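Local structure of CRISPR-associated endonuclease Cas9 (Campylobacter jejuni subsp. jejuni serotype O:2, 5X2H) at residues R9-D14 and W22-N27; Q166-Y171 and S204-E209; H480-E485 and D504-L509. The protein cuts foreign DNA under the direction of a guide RNA, using a discontinuous RuvC-like domain for the strand not complementary to crRNA and an HNH domain for the complementary strand. All coordinates share one frame; numbering follows the deposited sequence.

Contact 1: R9-D14 and W22-N27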
loop_
_atom_site.group_PDB
_atom_site.type_symbol
_atom_site.label_atom_id
_atom_site.label_comp_id
_atom_site.label_asym_id
_atom_site.label_seq_id
_atom_site.Cartn_x
_atom_site.Cartn_y
_atom_site.Cartn_z
ATOM N N ARG A 9 -14.830 33.859 16.596
ATOM C CA ARG A 9 -14.668 32.441 16.887
ATOM C C ARG A 9 -13.688 31.813 15.903
ATOM O O ARG A 9 -13.876 31.902 14.686
ATOM C CB ARG A 9 -16.026 31.740 16.827
ATOM C CG ARG A 9 -17.075 32.409 17.704
ATOM C CD ARG A 9 -18.491 32.065 17.275
ATOM N NE ARG A 9 -18.796 30.645 17.426
ATOM C CZ ARG A 9 -19.136 30.073 18.577
ATOM N NH1 ARG A 9 -19.204 30.796 19.686
ATOM N NH2 ARG A 9 -19.401 28.777 18.622
ATOM N N ILE A 10 -12.643 31.182 16.434
ATOM C CA ILE A 10 -11.557 30.634 15.631
ATOM C C ILE A 10 -11.271 29.211 16.090
ATOM O O ILE A 10 -11.189 28.948 17.295
ATOM C CB ILE A 10 -10.280 31.492 15.730
ATOM C CG1 ILE A 10 -10.601 32.977 15.541
ATOM C CG2 ILE A 10 -9.256 31.044 14.698
ATOM C CD1 ILE A 10 -9.416 33.894 15.765
ATOM N N LEU A 11 -11.116 28.301 15.132
ATOM C CA LEU A 11 -10.649 26.942 15.379
ATOM C C LEU A 11 -9.299 26.776 14.698
ATOM O O LEU A 11 -9.179 27.002 13.491
ATOM C CB LEU A 11 -11.644 25.907 14.852
ATOM C CG LEU A 11 -13.006 25.794 15.535
ATOM C CD1 LEU A 11 -13.880 24.781 14.813
ATOM C CD2 LEU A 11 -12.840 25.412 16.998
ATOM N N ALA A 12 -8.286 26.387 15.464
ATOM C CA ALA A 12 -6.942 26.201 14.938
ATOM C C ALA A 12 -6.531 24.744 15.086
ATOM O O ALA A 12 -6.861 24.098 16.085
ATOM C CB ALA A 12 -5.939 27.107 15.650
ATOM N N PHE A 13 -5.808 24.233 14.091
ATOM C CA PHE A 13 -5.433 22.825 14.040
ATOM C C PHE A 13 -3.955 22.684 13.712
ATOM O O PHE A 13 -3.460 23.316 12.774
ATOM C CB PHE A 13 -6.268 22.065 13.006
ATOM C CG PHE A 13 -7.731 22.004 13.333
ATOM C CD1 PHE A 13 -8.588 23.013 12.922
ATOM C CD2 PHE A 13 -8.253 20.936 14.044
ATOM C CE1 PHE A 13 -9.934 22.960 13.217
ATOM C CE2 PHE A 13 -9.600 20.875 14.340
ATOM C CZ PHE A 13 -10.442 21.892 13.924
ATOM N N ASP A 14 -3.263 21.853 14.483
ATOM C CA ASP A 14 -1.882 21.455 14.218
ATOM C C ASP A 14 -1.935 19.996 13.770
ATOM O O ASP A 14 -1.931 19.077 14.591
ATOM C CB ASP A 14 -1.000 21.642 15.455
ATOM C CG ASP A 14 0.451 21.267 15.203
ATOM O OD1 ASP A 14 1.151 22.032 14.507
ATOM O OD2 ASP A 14 0.894 20.211 15.709
ATOM N N TRP A 22 -5.708 20.942 18.590
ATOM C CA TRP A 22 -6.810 21.836 18.273
ATOM C C TRP A 22 -7.047 22.808 19.419
ATOM O O TRP A 22 -6.883 22.464 20.593
ATOM C CB TRP A 22 -8.098 21.060 17.971
ATOM C CG TRP A 22 -8.562 20.189 19.097
ATOM C CD1 TRP A 22 -8.253 18.875 19.300
ATOM C CD2 TRP A 22 -9.426 20.568 20.176
ATOM N NE1 TRP A 22 -8.869 18.412 20.436
ATOM C CE2 TRP A 22 -9.595 19.432 20.994
ATOM C CE3 TRP A 22 -10.072 21.757 20.530
ATOM C CZ2 TRP A 22 -10.382 19.450 22.144
ATOM C CZ3 TRP A 22 -10.852 21.774 21.672
ATOM C CH2 TRP A 22 -11.001 20.627 22.465
ATOM N N ALA A 23 -7.441 24.028 19.060
ATOM C CA ALA A 23 -7.758 25.072 20.020
ATOM C C ALA A 23 -8.979 25.836 19.532
ATOM O O ALA A 23 -9.202 25.973 18.326
ATOM C CB ALA A 23 -6.579 26.032 20.224
ATOM N N PHE A 24 -9.771 26.330 20.482
ATOM C CA PHE A 24 -10.999 27.059 20.183
ATOM C C PHE A 24 -10.969 28.393 20.914
ATOM O O PHE A 24 -10.907 28.429 22.147
ATOM C CB PHE A 24 -12.234 26.246 20.583
ATOM C CG PHE A 24 -13.526 27.014 20.493
ATOM C CD1 PHE A 24 -13.808 27.808 19.393
ATOM C CD2 PHE A 24 -14.469 26.920 21.503
ATOM C CE1 PHE A 24 -14.999 28.507 19.310
ATOM C CE2 PHE A 24 -15.660 27.614 21.425
ATOM C CZ PHE A 24 -15.926 28.408 20.325
ATOM N N SER A 25 -11.016 29.481 20.151
ATOM C CA SER A 25 -10.981 30.828 20.696
ATOM C C SER A 25 -12.255 31.573 20.324
ATOM O O SER A 25 -12.900 31.273 19.315
ATOM C CB SER A 25 -9.759 31.603 20.188
ATOM O OG SER A 25 -9.694 32.888 20.782
ATOM N N GLU A 26 -12.613 32.546 21.158
ATOM C CA GLU A 26 -13.771 33.398 20.913
ATOM C C GLU A 26 -13.582 34.684 21.699
ATOM O O GLU A 26 -13.274 34.636 22.894
ATOM C CB GLU A 26 -15.075 32.704 21.322
ATOM C CG GLU A 26 -16.311 33.575 21.149
ATOM C CD GLU A 26 -17.594 32.868 21.543
ATOM O OE1 GLU A 26 -17.554 32.015 22.453
ATOM O OE2 GLU A 26 -18.642 33.165 20.936
ATOM N N ASN A 27 -13.767 35.825 21.029
ATOM C CA ASN A 27 -13.549 37.138 21.637
ATOM C C ASN A 27 -12.131 37.255 22.193
ATOM O O ASN A 27 -11.911 37.799 23.276
ATOM C CB ASN A 27 -14.585 37.425 22.727
ATOM C CG ASN A 27 -15.970 37.664 22.165
ATOM O OD1 ASN A 27 -16.172 38.560 21.346
ATOM N ND2 ASN A 27 -16.933 36.858 22.598
#
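Arg9 reaches across to Phe24 and Glu26, and these side chains carry much of the contact between 9-14 and 22-27. Its chain turns at chi3 (64°), which brings the guanidinium back over the neighbouring strand. There NH1 lies 2.7 Å from Glu26 OE2 in a salt bridge whose hydrogen bond is weak, bent to 136° at the hydrogen. OE2 sits at the guanidinium edge, in its plane, but the carboxylate itself is turned 79° to that plane. Before the charges meet, the two chains run side by side, pointing the same way. Phe24 CZ sits over one face of the guanidinium, off-centre, 3.9 Å from Arg9 NH2, with the two planes steeply inclined, while Arg9 NE is bonded to the carbonyl of Lys478.

With CG anti to its backbone N, Phe24 turns its ring so that CD1 meets Leu11 CD2 at 3.5 Å, and Tyr476 comes against the ring from the helix 456-476. Beneath these side chains the strands form an antiparallel beta hairpin, the first two strands of the RNase H-like RuvC fold. Ile10-Ser25 and Ala12-Ala23 are its hydrogen-bonded pairs, each closed by a reciprocal pair of backbone N-H...O bonds, such as Ile10 N to Ser25 O at 2.9 Å. Leu11-Phe24 and Phe13-Trp22 are non-hydrogen-bonded pairs, with side chains on the face packed by helix 456-476. At the far end Trp22 CB touches Phe13 CD2 at 3.9 Å, and the next residue, Asp14, is the predicted RuvC active-site residue and magnesium ligand.

Contact 2: Q166-Y171 and S204-E209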
loop_
_atom_site.group_PDB
_atom_site.type_symbol
_atom_site.label_atom_id
_atom_site.label_comp_id
_atom_site.label_asym_id
_atom_site.label_seq_id
_atom_site.Cartn_x
_atom_site.Cartn_y
_atom_site.Cartn_z
ATOM N N GLN A 166 25.295 -26.118 -24.982
ATOM C CA GLN A 166 24.078 -26.313 -25.762
ATOM C C GLN A 166 22.868 -25.732 -25.044
ATOM O O GLN A 166 22.051 -25.029 -25.650
ATOM C CB GLN A 166 23.859 -27.800 -26.038
ATOM C CG GLN A 166 24.921 -28.455 -26.893
ATOM C CD GLN A 166 24.391 -29.677 -27.609
ATOM O OE1 GLN A 166 23.594 -29.566 -28.539
ATOM N NE2 GLN A 166 24.819 -30.855 -27.170
ATOM N N SER A 167 22.735 -26.016 -23.750
ATOM C CA SER A 167 21.530 -25.682 -23.010
ATOM C C SER A 167 21.896 -25.213 -21.612
ATOM O O SER A 167 23.022 -25.402 -21.139
ATOM C CB SER A 167 20.578 -26.881 -22.928
ATOM O OG SER A 167 21.080 -27.872 -22.044
ATOM N N VAL A 168 20.917 -24.592 -20.950
ATOM C CA VAL A 168 21.080 -24.210 -19.552
ATOM C C VAL A 168 21.308 -25.445 -18.690
ATOM O O VAL A 168 22.130 -25.433 -17.765
ATOM C CB VAL A 168 19.856 -23.405 -19.077
ATOM C CG1 VAL A 168 19.894 -23.208 -17.569
ATOM C CG2 VAL A 168 19.785 -22.068 -19.797
ATOM N N GLY A 169 20.597 -26.533 -18.994
ATOM C CA GLY A 169 20.747 -27.751 -18.213
ATOM C C GLY A 169 22.169 -28.278 -18.215
ATOM O O GLY A 169 22.725 -28.603 -17.163
ATOM N N GLU A 170 22.779 -28.368 -19.400
ATOM C CA GLU A 170 24.165 -28.821 -19.482
ATOM C C GLU A 170 25.098 -27.871 -18.741
ATOM O O GLU A 170 26.040 -28.308 -18.069
ATOM C CB GLU A 170 24.592 -28.951 -20.945
ATOM C CG GLU A 170 26.051 -29.345 -21.125
ATOM C CD GLU A 170 26.503 -29.283 -22.571
ATOM O OE1 GLU A 170 25.758 -28.734 -23.409
ATOM O OE2 GLU A 170 27.608 -29.782 -22.870
ATOM N N TYR A 171 24.847 -26.565 -18.853
ATOM C CA TYR A 171 25.684 -25.577 -18.180
ATOM C C TYR A 171 25.654 -25.766 -16.667
ATOM O O TYR A 171 26.703 -25.834 -16.017
ATOM C CB TYR A 171 25.223 -24.173 -18.568
ATOM C CG TYR A 171 25.786 -23.046 -17.731
ATOM C CD1 TYR A 171 27.152 -22.790 -17.695
ATOM C CD2 TYR A 171 24.946 -22.215 -17.002
ATOM C CE1 TYR A 171 27.665 -21.750 -16.938
ATOM C CE2 TYR A 171 25.446 -21.173 -16.247
ATOM C CZ TYR A 171 26.805 -20.944 -16.217
ATOM O OH TYR A 171 27.297 -19.905 -15.463
ATOM N N SER A 204 14.169 -16.723 -21.394
ATOM C CA SER A 204 14.181 -17.126 -22.797
ATOM C C SER A 204 15.160 -18.267 -23.054
ATOM O O SER A 204 14.937 -19.080 -23.958
ATOM C CB SER A 204 14.522 -15.932 -23.689
ATOM O OG SER A 204 15.846 -15.485 -23.461
ATOM N N PHE A 205 16.244 -18.345 -22.278
ATOM C CA PHE A 205 17.190 -19.443 -22.457
ATOM C C PHE A 205 16.609 -20.766 -21.977
ATOM O O PHE A 205 16.893 -21.815 -22.566
ATOM C CB PHE A 205 18.502 -19.142 -21.732
ATOM C CG PHE A 205 19.314 -18.055 -22.378
ATOM C CD1 PHE A 205 19.827 -18.223 -23.653
ATOM C CD2 PHE A 205 19.571 -16.869 -21.708
ATOM C CE1 PHE A 205 20.575 -17.228 -24.254
ATOM C CE2 PHE A 205 20.320 -15.869 -22.302
ATOM C CZ PHE A 205 20.823 -16.049 -23.579
ATOM N N LEU A 206 15.793 -20.740 -20.922
ATOM C CA LEU A 206 15.158 -21.969 -20.461
ATOM C C LEU A 206 14.042 -22.406 -21.401
ATOM O O LEU A 206 13.768 -23.606 -21.520
ATOM C CB LEU A 206 14.636 -21.782 -19.036
ATOM C CG LEU A 206 15.734 -21.712 -17.970
ATOM C CD1 LEU A 206 15.400 -20.690 -16.917
ATOM C CD2 LEU A 206 15.954 -23.077 -17.334
ATOM N N LYS A 207 13.391 -21.456 -22.075
ATOM C CA LYS A 207 12.460 -21.831 -23.130
ATOM C C LYS A 207 13.196 -22.446 -24.313
ATOM O O LYS A 207 12.681 -23.373 -24.947
ATOM C CB LYS A 207 11.642 -20.616 -23.573
ATOM C CG LYS A 207 10.469 -20.957 -24.478
ATOM C CD LYS A 207 9.605 -19.736 -24.752
ATOM C CE LYS A 207 8.343 -20.114 -25.512
ATOM N NZ LYS A 207 7.435 -18.944 -25.680
ATOM N N ASP A 208 14.405 -21.958 -24.611
ATOM C CA ASP A 208 15.204 -22.556 -25.676
ATOM C C ASP A 208 15.595 -23.987 -25.333
ATOM O O ASP A 208 15.650 -24.849 -26.216
ATOM C CB ASP A 208 16.454 -21.716 -25.938
ATOM C CG ASP A 208 16.130 -20.327 -26.449
ATOM O OD1 ASP A 208 15.064 -20.153 -27.075
ATOM O OD2 ASP A 208 16.944 -19.407 -26.223
ATOM N N GLU A 209 15.869 -24.260 -24.056
ATOM C CA GLU A 209 16.283 -25.605 -23.670
ATOM C C GLU A 209 15.145 -26.601 -23.847
ATOM O O GLU A 209 15.329 -27.670 -24.441
ATOM C CB GLU A 209 16.787 -25.612 -22.228
ATOM C CG GLU A 209 17.197 -26.994 -21.744
ATOM C CD GLU A 209 17.658 -27.004 -20.299
ATOM O OE1 GLU A 209 17.850 -28.109 -19.746
ATOM O OE2 GLU A 209 17.825 -25.912 -19.716
#
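Glu209 stretches from its helix to the start of another, and its carboxylate meets the backbone of Gly169. The side chain is almost fully extended: CG is anti to the backbone N (chi1 178°) and the chain stays extended beyond CG, which carries the acid group a full chain length out toward 166-171. OE2 lies 2.9 Å from Gly169 N, a weak hydrogen bond with an angle of only 127° at the hydrogen. The same oxygen also comes up against Val168, 3.3 Å from its CB. On the way, Glu209 CG packs on Ser167 CB at 3.6 Å. The acid's stronger polar partner is Arg111 of helix 107-113, whose NE forms a salt bridge with OE1, and this second grip should restrain the carboxylate's rotation.

Ser167 is the N-cap of helix 168-175. Its OG sits between the backbone N and the carbonyl carbon (chi1 72°), turned back to accept from Glu170 N at 3.2 Å in a nearly straight bond. Glu170 OE1 in turn accepts from the backbone N of Gln166, the residue before the cap, met from above the carboxylate plane. Placed beside this first turn, the Glu209 carboxylate is probably steadied by the helix's N-terminal end.

Val168 packs against Phe205 and Leu206, crossing each at about a right angle. Its two methyls divide the work: CG1, anti to the backbone N, rests 3.9 Å from Leu206 CD2, while CG2 is 3.7 Å from Phe205 CB. Phe205 offers its CB here and sends its ring off toward Glu159 and Leu162 of helix 150-162, with Leu162 touching Val168 as well.

Contact 3: H480-E485 and D504-L509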
loop_
_atom_site.group_PDB
_atom_site.type_symbol
_atom_site.label_atom_id
_atom_site.label_comp_id
_atom_site.label_asym_id
_atom_site.label_seq_id
_atom_site.Cartn_x
_atom_site.Cartn_y
_atom_site.Cartn_z
ATOM N N HIS A 480 -16.564 31.146 12.751
ATOM C CA HIS A 480 -16.248 32.118 11.708
ATOM C C HIS A 480 -15.028 31.706 10.892
ATOM O O HIS A 480 -14.996 31.919 9.674
ATOM C CB HIS A 480 -16.005 33.501 12.317
ATOM C CG HIS A 480 -17.126 33.998 13.172
ATOM N ND1 HIS A 480 -18.253 34.594 12.649
ATOM C CD2 HIS A 480 -17.287 34.001 14.516
ATOM C CE1 HIS A 480 -19.064 34.937 13.634
ATOM N NE2 HIS A 480 -18.501 34.587 14.777
ATOM N N LYS A 481 -14.015 31.132 11.539
ATOM C CA LYS A 481 -12.720 30.969 10.899
ATOM C C LYS A 481 -12.061 29.675 11.354
ATOM O O LYS A 481 -12.326 29.174 12.451
ATOM C CB LYS A 481 -11.799 32.155 11.207
ATOM C CG LYS A 481 -10.960 32.597 10.025
ATOM C CD LYS A 481 -9.614 33.127 10.467
ATOM C CE LYS A 481 -8.700 33.321 9.270
ATOM N NZ LYS A 481 -7.286 33.546 9.677
ATOM N N ILE A 482 -11.191 29.143 10.495
ATOM C CA ILE A 482 -10.375 27.975 10.803
ATOM C C ILE A 482 -8.951 28.256 10.342
ATOM O O ILE A 482 -8.736 28.678 9.200
ATOM C CB ILE A 482 -10.918 26.695 10.139
ATOM C CG1 ILE A 482 -12.261 26.297 10.755
ATOM C CG2 ILE A 482 -9.921 25.554 10.279
ATOM C CD1 ILE A 482 -12.824 25.004 10.209
ATOM N N ASN A 483 -7.986 28.045 11.235
ATOM C CA ASN A 483 -6.570 28.201 10.932
ATOM C C ASN A 483 -5.890 26.839 10.975
ATOM O O ASN A 483 -6.239 25.989 11.799
ATOM C CB ASN A 483 -5.899 29.159 11.921
ATOM C CG ASN A 483 -6.497 30.550 11.886
ATOM O OD1 ASN A 483 -7.602 30.753 11.383
ATOM N ND2 ASN A 483 -5.768 31.521 12.424
ATOM N N ILE A 484 -4.918 26.632 10.086
ATOM C CA ILE A 484 -4.316 25.318 9.875
ATOM C C ILE A 484 -2.820 25.479 9.631
ATOM O O ILE A 484 -2.386 26.416 8.954
ATOM C CB ILE A 484 -4.991 24.581 8.698
ATOM C CG1 ILE A 484 -6.428 24.196 9.057
ATOM C CG2 ILE A 484 -4.201 23.344 8.289
ATOM C CD1 ILE A 484 -7.255 23.750 7.874
ATOM N N GLU A 485 -2.033 24.560 10.191
ATOM C CA GLU A 485 -0.599 24.493 9.946
ATOM C C GLU A 485 -0.137 23.055 10.142
ATOM O O GLU A 485 -0.720 22.306 10.931
ATOM C CB GLU A 485 0.178 25.435 10.877
ATOM C CG GLU A 485 1.678 25.508 10.612
ATOM C CD GLU A 485 2.507 25.268 11.861
ATOM O OE1 GLU A 485 1.971 24.694 12.833
ATOM O OE2 GLU A 485 3.695 25.653 11.873
ATOM N N ASP A 504 -14.265 24.403 0.492
ATOM C CA ASP A 504 -15.162 24.007 -0.586
ATOM C C ASP A 504 -16.439 23.348 -0.085
ATOM O O ASP A 504 -17.430 23.316 -0.822
ATOM C CB ASP A 504 -14.457 23.049 -1.550
ATOM C CG ASP A 504 -13.555 23.763 -2.536
ATOM O OD1 ASP A 504 -13.393 24.996 -2.420
ATOM O OD2 ASP A 504 -13.014 23.086 -3.435
ATOM N N TYR A 505 -16.447 22.826 1.145
ATOM C CA TYR A 505 -17.542 21.982 1.602
ATOM C C TYR A 505 -18.139 22.356 2.951
ATOM O O TYR A 505 -19.168 21.777 3.318
ATOM C CB TYR A 505 -17.090 20.513 1.663
ATOM C CG TYR A 505 -16.921 19.883 0.302
ATOM C CD1 TYR A 505 -17.978 19.229 -0.314
ATOM C CD2 TYR A 505 -15.710 19.953 -0.374
ATOM C CE1 TYR A 505 -17.837 18.658 -1.559
ATOM C CE2 TYR A 505 -15.558 19.385 -1.622
ATOM C CZ TYR A 505 -16.625 18.737 -2.210
ATOM O OH TYR A 505 -16.486 18.165 -3.452
ATOM N N LEU A 506 -17.551 23.285 3.697
ATOM C CA LEU A 506 -18.056 23.649 5.015
ATOM C C LEU A 506 -18.702 25.027 4.973
ATOM O O LEU A 506 -18.166 25.959 4.365
ATOM C CB LEU A 506 -16.941 23.634 6.064
ATOM C CG LEU A 506 -17.411 23.690 7.519
ATOM C CD1 LEU A 506 -18.050 22.368 7.923
ATOM C CD2 LEU A 506 -16.265 24.046 8.455
ATOM N N ASP A 507 -19.856 25.149 5.625
ATOM C CA ASP A 507 -20.558 26.421 5.731
ATOM C C ASP A 507 -20.172 27.104 7.036
ATOM O O ASP A 507 -20.243 26.492 8.107
ATOM C CB ASP A 507 -22.071 26.209 5.667
ATOM C CG ASP A 507 -22.835 27.511 5.538
ATOM O OD1 ASP A 507 -22.218 28.529 5.160
ATOM O OD2 ASP A 507 -24.051 27.515 5.819
ATOM N N PHE A 508 -19.766 28.365 6.944
ATOM C CA PHE A 508 -19.283 29.130 8.084
ATOM C C PHE A 508 -20.304 30.180 8.505
ATOM O O PHE A 508 -21.303 30.431 7.825
ATOM C CB PHE A 508 -17.947 29.807 7.759
ATOM C CG PHE A 508 -16.790 28.857 7.668
ATOM C CD1 PHE A 508 -16.506 28.199 6.482
ATOM C CD2 PHE A 508 -15.978 28.630 8.767
ATOM C CE1 PHE A 508 -15.438 27.327 6.397
ATOM C CE2 PHE A 508 -14.909 27.758 8.689
ATOM C CZ PHE A 508 -14.639 27.106 7.503
ATOM N N LEU A 509 -20.032 30.795 9.651
ATOM C CA LEU A 509 -20.826 31.932 10.084
ATOM C C LEU A 509 -20.510 33.143 9.211
ATOM O O LEU A 509 -19.352 33.358 8.842
ATOM C CB LEU A 509 -20.542 32.270 11.547
ATOM C CG LEU A 509 -21.191 31.402 12.624
ATOM C CD1 LEU A 509 -20.793 31.889 14.006
ATOM C CD2 LEU A 509 -22.703 31.400 12.466
#
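Strand 481-485 and the chain leaving helix 493-505 run obliquely, nearer antiparallel than perpendicular, the directions from His480 to Ile482 and from Leu506 to Leu509 being 139° apart, and their CA atoms come nearest at His480 and Leu509, 4.9 Å. The strand belongs to the mixed sheet of the RNase H-like RuvC domain, and no hydrogen bond links the two segments; side chains make the join. Phe508 is turned so that CG is anti to its carbonyl carbon (chi1 -72°), which sends the ring toward the strand. Ile482 meets that ring at its edge and in its plane, CG1 lying 3.7 Å from Phe508 CE2, and the two side chains cross at about a right angle. Ile482 CD1 goes on to Leu506, 4.0 Å from Leu506 CD2. Phe508 also touches the start of segment 480-485, its CD2 3.6 Å from His480 O. That oxygen accepts a hydrogen bond from His529 ND1, and the His529 ring stacks on Phe508.

At the outer end, His480 and Leu509 bury much of the contact. Leu509 CB comes to 3.4 Å from His480 ND1, and its methyl CD1 covers one face of the imidazole in a CH-pi contact, 3.8 Å from the ring centroid and 22° off the normal.

How the contacts relate
Contacts 1 and 3 belong to one sheet, with centres 11 Å apart: strands 10-15 and 481-485 lie side by side and parallel, and backbone bonds probably join them, Leu11 O to Asn483 N at 2.8 Å and Phe13 N to Asn483 O at 2.9 Å. Arg9 N also packs on His480 CD2, 3.2 Å away. Asp14 and Glu485 lie near the C-terminal ends of these neighbouring strands, both predicted magnesium ligands of the RuvC site, with His558 contributing a further predicted one. Contact 2 stands apart, helical and away from the annotated sites, its centre 71 Å from contact 1 and 67 Å from contact 3, yet its nearest atom is about 6 Å from bound nucleic acid.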